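Local coordinates for serine-rich Repeat Adhesion Glycoprotein (Srr1) (Streptococcus agalactiae, PDB 4MBO) that binds fibrinogen as a serine-rich repeat surface glycoprotein, probably aiding attachment of the streptococcus to its host, at residues Ala48-Val54 against Leu113-Ala118; Arg174-Lys179 against Thr241-Asp245; Glu187-Thr191 against Val296-Thr300. All blocks are in the same frame, centred on the assembly; numbering follows the deposited sequence.

Contact 1: Ala48-Val54 against Leu113-Ala118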
loop_
_atom_site.group_PDB
_atom_site.type_symbol
_atom_site.label_atom_id
_atom_site.label_comp_id
_atom_site.label_asym_id
_atom_site.label_seq_id
_atom_site.Cartn_x
_atom_site.Cartn_y
_atom_site.Cartn_z
ATOM N N ALA A 48 2.050 24.007 11.098
ATOM C CA ALA A 48 2.975 25.112 11.179
ATOM C C ALA A 48 3.008 25.598 12.616
ATOM O O ALA A 48 2.053 25.384 13.384
ATOM C CB ALA A 48 2.526 26.236 10.262
ATOM N N PHE A 49 4.096 26.260 12.971
ATOM C CA PHE A 49 4.266 26.852 14.297
ATOM C C PHE A 49 5.505 27.752 14.308
ATOM O O PHE A 49 6.261 27.801 13.327
ATOM C CB PHE A 49 4.430 25.755 15.386
ATOM C CG PHE A 49 5.609 24.854 15.176
ATOM C CD1 PHE A 49 6.874 25.182 15.657
ATOM C CD2 PHE A 49 5.454 23.652 14.486
ATOM C CE1 PHE A 49 7.963 24.353 15.454
ATOM C CE2 PHE A 49 6.549 22.833 14.264
ATOM C CZ PHE A 49 7.794 23.173 14.754
ATOM N N SER A 50 5.668 28.477 15.407
ATOM C CA SER A 50 6.853 29.232 15.697
ATOM C C SER A 50 7.450 28.724 17.003
ATOM O O SER A 50 6.736 28.198 17.865
ATOM C CB SER A 50 6.533 30.716 15.880
ATOM O OG SER A 50 6.132 31.273 14.659
ATOM N N ILE A 51 8.762 28.908 17.161
ATOM C CA ILE A 51 9.441 28.538 18.409
ATOM C C ILE A 51 10.616 29.519 18.611
ATOM O O ILE A 51 11.388 29.791 17.670
ATOM C CB ILE A 51 9.844 27.034 18.434
ATOM C CG1 ILE A 51 10.389 26.664 19.808
ATOM C CG2 ILE A 51 10.852 26.679 17.342
ATOM C CD1 ILE A 51 10.428 25.175 20.051
ATOM N N ALA A 52 10.715 30.109 19.798
ATOM C CA ALA A 52 11.756 31.120 20.061
ATOM C C ALA A 52 13.176 30.603 19.881
ATOM O O ALA A 52 14.027 31.266 19.272
ATOM C CB ALA A 52 11.576 31.688 21.458
ATOM N N SER A 53 13.452 29.446 20.446
ATOM C CA SER A 53 14.757 28.854 20.300
ATOM C C SER A 53 14.692 27.388 20.646
ATOM O O SER A 53 13.792 26.949 21.357
ATOM C CB SER A 53 15.791 29.563 21.176
ATOM O OG SER A 53 15.665 29.179 22.527
ATOM N N VAL A 54 15.646 26.634 20.118
ATOM C CA VAL A 54 15.745 25.213 20.358
ATOM C C VAL A 54 17.198 24.795 20.571
ATOM O O VAL A 54 18.111 25.572 20.311
ATOM C CB VAL A 54 15.203 24.406 19.161
ATOM C CG1 VAL A 54 13.776 24.833 18.842
ATOM C CG2 VAL A 54 16.107 24.565 17.934
ATOM N N LEU A 113 19.718 29.755 15.867
ATOM C CA LEU A 113 18.739 30.759 15.493
ATOM C C LEU A 113 17.840 31.232 16.607
ATOM O O LEU A 113 17.800 30.670 17.708
ATOM C CB LEU A 113 17.841 30.195 14.390
ATOM C CG LEU A 113 18.546 29.626 13.163
ATOM C CD1 LEU A 113 17.526 29.026 12.222
ATOM C CD2 LEU A 113 19.361 30.690 12.444
ATOM N N ASN A 114 17.122 32.305 16.305
ATOM C CA ASN A 114 16.080 32.812 17.180
ATOM C C ASN A 114 14.839 33.023 16.337
ATOM O O ASN A 114 14.939 33.390 15.163
ATOM C CB ASN A 114 16.473 34.094 17.896
ATOM C CG ASN A 114 17.479 33.850 19.002
ATOM O OD1 ASN A 114 17.122 33.844 20.182
ATOM N ND2 ASN A 114 18.722 33.573 18.627
ATOM N N ASN A 115 13.684 32.771 16.942
ATOM C CA ASN A 115 12.382 32.946 16.302
ATOM C C ASN A 115 12.271 32.164 15.006
ATOM O O ASN A 115 12.217 32.722 13.913
ATOM C CB ASN A 115 12.095 34.424 16.086
ATOM C CG ASN A 115 12.126 35.204 17.389
ATOM O OD1 ASN A 115 11.618 34.753 18.414
ATOM N ND2 ASN A 115 12.733 36.371 17.356
ATOM N N ILE A 116 12.258 30.853 15.171
ATOM C CA ILE A 116 12.167 29.904 14.090
ATOM C C ILE A 116 10.714 29.712 13.669
ATOM O O ILE A 116 9.823 29.624 14.504
ATOM C CB ILE A 116 12.699 28.531 14.558
ATOM C CG1 ILE A 116 14.200 28.621 14.856
ATOM C CG2 ILE A 116 12.424 27.441 13.516
ATOM C CD1 ILE A 116 14.724 27.412 15.583
ATOM N N LYS A 117 10.503 29.663 12.357
ATOM C CA LYS A 117 9.199 29.352 11.780
ATOM C C LYS A 117 9.281 28.001 11.103
ATOM O O LYS A 117 10.244 27.721 10.391
ATOM C CB LYS A 117 8.824 30.408 10.765
ATOM C CG LYS A 117 8.526 31.727 11.440
ATOM C CD LYS A 117 7.868 32.699 10.500
ATOM C CE LYS A 117 8.801 33.107 9.389
ATOM N NZ LYS A 117 10.024 33.788 9.891
ATOM N N ALA A 118 8.277 27.163 11.327
ATOM C CA ALA A 118 8.234 25.855 10.725
ATOM C C ALA A 118 6.916 25.721 9.979
ATOM O O ALA A 118 5.882 26.150 10.457
ATOM C CB ALA A 118 8.374 24.766 11.789
HETATM O O HOH W 1 17.536 28.094 18.339
#

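Contact 2: Arg174-Lys179 against Thr241-Asp245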
loop_
_atom_site.group_PDB
_atom_site.type_symbol
_atom_site.label_atom_id
_atom_site.label_comp_id
_atom_site.label_asym_id
_atom_site.label_seq_id
_atom_site.Cartn_x
_atom_site.Cartn_y
_atom_site.Cartn_z
ATOM N N ARG A 174 -7.910 -10.899 -8.953
ATOM C CA ARG A 174 -7.550 -9.500 -8.661
ATOM C C ARG A 174 -6.062 -9.414 -8.408
ATOM O O ARG A 174 -5.472 -10.371 -7.927
ATOM C CB ARG A 174 -8.355 -8.950 -7.474
ATOM C CG ARG A 174 -8.082 -7.493 -7.171
ATOM C CD ARG A 174 -9.048 -6.930 -6.133
ATOM N NE ARG A 174 -9.035 -7.730 -4.906
ATOM C CZ ARG A 174 -9.811 -7.493 -3.847
ATOM N NH1 ARG A 174 -10.635 -6.449 -3.847
ATOM N NH2 ARG A 174 -9.762 -8.302 -2.791
ATOM N N SER A 175 -5.423 -8.299 -8.752
ATOM C CA SER A 175 -4.012 -8.133 -8.467
ATOM C C SER A 175 -3.729 -6.717 -8.038
ATOM O O SER A 175 -4.561 -5.868 -8.235
ATOM C CB SER A 175 -3.178 -8.510 -9.663
ATOM O OG SER A 175 -3.443 -7.602 -10.740
ATOM N N ARG A 176 -2.574 -6.495 -7.435
ATOM C CA ARG A 176 -2.206 -5.169 -6.929
ATOM C C ARG A 176 -0.715 -5.045 -6.698
ATOM O O ARG A 176 -0.082 -5.956 -6.205
ATOM C CB ARG A 176 -2.958 -4.967 -5.601
ATOM C CG ARG A 176 -2.935 -3.577 -5.034
ATOM C CD ARG A 176 -3.860 -3.490 -3.813
ATOM N NE ARG A 176 -4.021 -2.088 -3.514
ATOM C CZ ARG A 176 -3.380 -1.425 -2.574
ATOM N NH1 ARG A 176 -3.559 -0.121 -2.507
ATOM N NH2 ARG A 176 -2.550 -2.024 -1.727
ATOM N N ILE A 177 -0.131 -3.887 -7.049
ATOM C CA ILE A 177 1.200 -3.580 -6.660
ATOM C C ILE A 177 0.987 -2.983 -5.277
ATOM O O ILE A 177 0.367 -1.906 -5.126
ATOM C CB ILE A 177 1.859 -2.565 -7.604
ATOM C CG1 ILE A 177 2.014 -3.207 -8.977
ATOM C CG2 ILE A 177 3.162 -2.116 -7.009
ATOM C CD1 ILE A 177 2.576 -2.317 -10.061
ATOM N N MET A 178 1.400 -3.713 -4.248
ATOM C CA MET A 178 1.099 -3.273 -2.894
ATOM C C MET A 178 2.284 -2.863 -2.054
ATOM O O MET A 178 2.131 -2.518 -0.882
ATOM C CB MET A 178 0.232 -4.319 -2.186
ATOM C CG MET A 178 0.714 -5.744 -2.308
ATOM S SD MET A 178 2.353 -5.993 -1.656
ATOM C CE MET A 178 2.057 -5.667 0.122
ATOM N N LYS A 179 3.472 -2.855 -2.656
ATOM C CA LYS A 179 4.677 -2.444 -1.934
ATOM C C LYS A 179 5.757 -2.027 -2.890
ATOM O O LYS A 179 5.996 -2.703 -3.906
ATOM C CB LYS A 179 5.229 -3.573 -1.065
ATOM C CG LYS A 179 6.210 -3.143 0.022
ATOM C CD LYS A 179 5.587 -2.269 1.115
ATOM C CE LYS A 179 4.348 -2.917 1.740
ATOM N NZ LYS A 179 3.940 -2.242 3.003
ATOM N N THR A 241 -7.563 -9.814 2.388
ATOM C CA THR A 241 -7.856 -8.386 2.468
ATOM C C THR A 241 -7.928 -7.843 1.030
ATOM O O THR A 241 -7.614 -8.543 0.060
ATOM C CB THR A 241 -6.736 -7.635 3.237
ATOM O OG1 THR A 241 -5.497 -7.760 2.505
ATOM C CG2 THR A 241 -6.619 -8.170 4.636
ATOM N N ASP A 242 -8.333 -6.589 0.873
ATOM C CA ASP A 242 -8.381 -5.952 -0.422
ATOM C C ASP A 242 -7.046 -5.241 -0.731
ATOM O O ASP A 242 -6.649 -5.093 -1.892
ATOM C CB ASP A 242 -9.550 -4.957 -0.470
ATOM C CG ASP A 242 -10.933 -5.616 -0.277
ATOM O OD1 ASP A 242 -11.125 -6.787 -0.715
ATOM O OD2 ASP A 242 -11.813 -4.964 0.309
ATOM N N SER A 243 -6.341 -4.762 0.306
ATOM C CA SER A 243 -5.029 -4.136 0.068
ATOM C C SER A 243 -3.945 -5.147 -0.228
ATOM O O SER A 243 -2.933 -4.801 -0.821
ATOM C CB SER A 243 -4.560 -3.339 1.286
ATOM O OG SER A 243 -4.248 -4.234 2.332
ATOM N N MET A 244 -4.157 -6.393 0.198
ATOM C CA MET A 244 -3.200 -7.459 0.037
ATOM C C MET A 244 -1.950 -7.282 0.888
ATOM O O MET A 244 -1.012 -8.053 0.759
ATOM C CB MET A 244 -2.852 -7.689 -1.435
ATOM C CG MET A 244 -4.058 -7.730 -2.327
ATOM S SD MET A 244 -3.664 -8.399 -3.953
ATOM C CE MET A 244 -5.207 -8.094 -4.792
ATOM N N ASP A 245 -1.945 -6.287 1.778
ATOM C CA ASP A 245 -0.809 -6.085 2.681
ATOM C C ASP A 245 -1.194 -6.676 4.014
ATOM O O ASP A 245 -1.799 -6.018 4.856
ATOM C CB ASP A 245 -0.470 -4.614 2.826
ATOM C CG ASP A 245 0.925 -4.390 3.425
ATOM O OD1 ASP A 245 1.511 -5.379 3.946
ATOM O OD2 ASP A 245 1.413 -3.241 3.419
HETATM O O HOH W 2 4.008 -4.943 4.702
#

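Contact 3: Glu187-Thr191 against Val296-Thr300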
loop_
_atom_site.group_PDB
_atom_site.type_symbol
_atom_site.label_atom_id
_atom_site.label_comp_id
_atom_site.label_asym_id
_atom_site.label_seq_id
_atom_site.Cartn_x
_atom_site.Cartn_y
_atom_site.Cartn_z
ATOM N N GLU A 187 9.571 -4.018 -6.260
ATOM C CA GLU A 187 8.138 -3.898 -6.141
ATOM C C GLU A 187 7.566 -5.269 -5.909
ATOM O O GLU A 187 8.111 -6.288 -6.383
ATOM C CB GLU A 187 7.476 -3.242 -7.355
ATOM C CG GLU A 187 7.458 -4.046 -8.610
ATOM C CD GLU A 187 6.956 -3.282 -9.844
ATOM O OE1 GLU A 187 6.001 -3.761 -10.516
ATOM O OE2 GLU A 187 7.534 -2.244 -10.172
ATOM N N THR A 188 6.477 -5.300 -5.153
ATOM C CA THR A 188 5.782 -6.538 -4.878
ATOM C C THR A 188 4.395 -6.452 -5.493
ATOM O O THR A 188 3.588 -5.580 -5.156
ATOM C CB THR A 188 5.665 -6.821 -3.370
ATOM O OG1 THR A 188 6.974 -6.839 -2.768
ATOM C CG2 THR A 188 4.975 -8.146 -3.123
ATOM N N TYR A 189 4.129 -7.403 -6.376
ATOM C CA TYR A 189 2.901 -7.515 -7.125
ATOM C C TYR A 189 2.222 -8.787 -6.673
ATOM O O TYR A 189 2.736 -9.903 -6.890
ATOM C CB TYR A 189 3.247 -7.567 -8.645
ATOM C CG TYR A 189 2.052 -7.805 -9.548
ATOM C CD1 TYR A 189 1.086 -6.830 -9.728
ATOM C CD2 TYR A 189 1.901 -8.994 -10.245
ATOM C CE1 TYR A 189 0.000 -7.018 -10.568
ATOM C CE2 TYR A 189 0.825 -9.188 -11.085
ATOM C CZ TYR A 189 -0.122 -8.206 -11.256
ATOM O OH TYR A 189 -1.229 -8.393 -12.082
ATOM N N ILE A 190 1.051 -8.635 -6.111
ATOM C CA ILE A 190 0.317 -9.761 -5.561
ATOM C C ILE A 190 -0.960 -10.038 -6.333
ATOM O O ILE A 190 -1.696 -9.113 -6.711
ATOM C CB ILE A 190 0.007 -9.537 -4.078
ATOM C CG1 ILE A 190 1.308 -9.377 -3.313
ATOM C CG2 ILE A 190 -0.786 -10.728 -3.525
ATOM C CD1 ILE A 190 1.155 -9.314 -1.811
ATOM N N THR A 191 -1.199 -11.328 -6.593
ATOM C CA THR A 191 -2.352 -11.793 -7.290
ATOM C C THR A 191 -3.201 -12.675 -6.397
ATOM O O THR A 191 -2.674 -13.622 -5.775
ATOM C CB THR A 191 -1.943 -12.611 -8.543
ATOM O OG1 THR A 191 -1.182 -11.764 -9.433
ATOM C CG2 THR A 191 -3.166 -13.065 -9.297
ATOM N N VAL A 296 2.651 -1.786 -16.804
ATOM C CA VAL A 296 1.418 -2.298 -16.270
ATOM C C VAL A 296 1.483 -3.822 -16.274
ATOM O O VAL A 296 1.662 -4.430 -17.302
ATOM C CB VAL A 296 0.230 -1.882 -17.150
ATOM C CG1 VAL A 296 -1.072 -2.390 -16.547
ATOM C CG2 VAL A 296 0.195 -0.359 -17.335
ATOM N N LEU A 297 1.319 -4.422 -15.111
ATOM C CA LEU A 297 1.307 -5.873 -15.032
ATOM C C LEU A 297 -0.136 -6.327 -15.038
ATOM O O LEU A 297 -1.033 -5.591 -14.623
ATOM C CB LEU A 297 1.931 -6.316 -13.724
ATOM C CG LEU A 297 3.462 -6.136 -13.646
ATOM C CD1 LEU A 297 3.907 -6.072 -12.179
ATOM C CD2 LEU A 297 4.153 -7.245 -14.442
ATOM N N TYR A 298 -0.349 -7.559 -15.460
ATOM C CA TYR A 298 -1.672 -8.156 -15.407
ATOM C C TYR A 298 -1.556 -9.579 -14.915
ATOM O O TYR A 298 -0.477 -10.206 -14.948
ATOM C CB TYR A 298 -2.360 -8.196 -16.757
ATOM C CG TYR A 298 -1.712 -9.111 -17.782
ATOM C CD1 TYR A 298 -1.993 -10.465 -17.796
ATOM C CD2 TYR A 298 -0.837 -8.618 -18.754
ATOM C CE1 TYR A 298 -1.419 -11.325 -18.724
ATOM C CE2 TYR A 298 -0.261 -9.465 -19.700
ATOM C CZ TYR A 298 -0.550 -10.814 -19.693
ATOM O OH TYR A 298 0.026 -11.706 -20.613
ATOM N N SER A 299 -2.679 -10.069 -14.412
ATOM C CA SER A 299 -2.820 -11.472 -13.975
ATOM C C SER A 299 -4.112 -12.040 -14.480
ATOM O O SER A 299 -5.117 -11.330 -14.597
ATOM C CB SER A 299 -2.861 -11.561 -12.439
ATOM O OG SER A 299 -1.686 -11.038 -11.877
ATOM N N THR A 300 -4.126 -13.351 -14.709
ATOM C CA THR A 300 -5.343 -13.994 -15.150
ATOM C C THR A 300 -5.688 -15.232 -14.343
ATOM O O THR A 300 -4.868 -15.756 -13.616
ATOM C CB THR A 300 -5.227 -14.521 -16.605
ATOM O OG1 THR A 300 -4.395 -15.695 -16.636
ATOM C CG2 THR A 300 -4.716 -13.479 -17.569
#

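Contact 1: Ala48-Val54 against Leu113-Ala118
Phe-49 to Ile-51 run antiparallel to Ile-116 to Ala-118, with the axes of the two short strands 4.8 Å apart at closest approach and 167° between their directions. Phe-49 and Ala-118 form one hydrogen-bonded pair and Ile-51 and Ile-116 the next. Each pair makes two backbone bonds; that from Ala-118 N to Phe-49 O is 2.9 Å. Past the paired residues, Asn-115 N still reaches Ala-52 O at 2.8 Å. These are adjacent strands of a four-stranded antiparallel sheet in the bacterial Ig domain, a member of the E-set group. Phe-49, Ile-51, Ile-116 and Ala-118 share the face of this sheet that meets Trp-106 of strand 101-106. There the Phe-49 ring folds back over Ala-118. Its CG sits between the backbone N and the carbonyl carbon (chi1 60°), which lays one ring face on the methyl. Ala-118 CB is 3.7 Å from the centroid of the Phe-49 ring, a CH-pi contact. Ile-51 and Ile-116 lie side by side. Val-54 meets Ile-116 at about a right angle, Val-54 CG2 being 3.9 Å from Ile-116 CD1. Beyond the paired residues one water sits between the two segments; it accepts from Val-54 N and lies 2.7 Å from Leu-113 O.

Contact 2: Arg174-Lys179 against Thr241-Asp245
Asp-242 OD1 is gripped by both end nitrogens of Arg-174. Arg-174 NH2 is 2.9 Å from Asp-242 OD1 and meets it on the anti side, 17° out of the carboxylate plane. The longer bond, from Arg-174 NH1 to Asp-242 OD1 at 3.2 Å, comes from above that plane. The oxygen lies close to the guanidinium plane, while the guanidinium and carboxylate planes are turned 69° apart. Asn-159 O and Gln-192 OE1 take further bonds from Arg-174 and would fix its rotation. Asp-242 OD2 accepts from Thr-134 N, and a calcium ion lies about 5 Å from the Asp-242 side chain.

Arg-176 leaves the strand two residues on. Its chain is extended from CG to NE, with CG anti to the backbone N (chi1 -169°). This carries Arg-176 NH2 to 2.9 Å from Ser-243 O, in the carbonyl plane and on a lone pair. The loop 241-245 packs on the face of strand 169-181 from which Arg-174, Arg-176 and Met-178 point toward it, within the C-terminal domain of the fibrinogen-binding adhesin. Two side-chain bonds shape the loop: Thr-241 OG1 accepts from Met-244 N in an ST motif, and Ser-243 OG from Asp-245 N in an ST turn. Arg-176 also makes a salt bridge to Asp-38 and a bond to Gln-128 OE1, while Ser-243 OG bonds to Gln-128 O and Thr-241 OG1 to Gln-246 OE1.

Met-244 points at the strand between the arginines. Its CE lies 3.8 Å from Arg-174 CG, and its sulfur rests against Arg-176 CB. The Met-178 chain bends at its second and third torsions, bringing Met-178 CE to 3.7 Å from Asp-245 CG. Lys-179 curls round to make a salt bridge, with Lys-179 NZ 2.7 Å from Asp-245 OD2 on the syn side. A water accepts from Lys-179 NZ and donates to Asp-245 OD1.

Contact 3: Glu187-Thr191 against Val296-Thr300
Leu-297 lies over one face of the Tyr-189 ring. Leu-297 CB is 3.9 Å from the centroid of the Tyr-189 ring and 17° off the normal, a CH-pi contact. Leu-297 CD1 extends toward the ring's root, 3.7 Å from Tyr-189 CG. The two side chains slide past each other in opposite directions. The same methyl also touches Glu-187, with Leu-297 CD1 3.5 Å from Glu-187 OE1.

At the far end of the ring, Tyr-189 OH and Ser-299 OG are 2.7 Å apart in a hydrogen bond that either could donate. Ser-299 OG is also 2.6 Å from Thr-191 OG1, although which acceptor takes the serine proton is not settled. Tyr-189 CG is anti to the backbone N (chi1 175°), and this sends the hydroxyl across to the other strand. Thr-191 CG2 packs tightly on Ser-299 CB at 3.5 Å.

The strands run nearly parallel, 24° apart, with axes 8.4 Å apart at closest approach. They belong to two different sheets that face each other in a beta sandwich of the adhesin's C-terminal domain. The contact is therefore made by side chains bridging the layers. In the next shell, Ser-175 OG of strand 169-181 bonds to Tyr-189 OH. Glu-187 OE2 is held by Gln-293 N, while Ile-177 and His-316 pack against the Glu-187 side chain. Backbone bonds from Glu-187 to Ile-290 and from Tyr-189 to Val-288 tie this strand to strand 283-290.

In the fold
Contact 1 stands apart, in the bacterial Ig domain. Its centre is about 42 Å from that of contact 2 and about 47 Å from that of contact 3. It is partly buried and relies on backbone bonds between neighbouring strands, with apolar side chains on one face. Contacts 2 and 3 are buried, lie in the C-terminal adhesin domain and have centres about 9 Å apart. They use adjacent strands of one sheet, 169-181 and 186-202. Contact 2 joins a loop to that sheet through charged groups and methionines. Contact 3 joins the sheet to another through a ring, a leucine and hydroxyls. The two touch at several points, including a probable hydrogen bond from Arg-176 N to Ile-190 O and packing of Met-244 SD on the same oxygen.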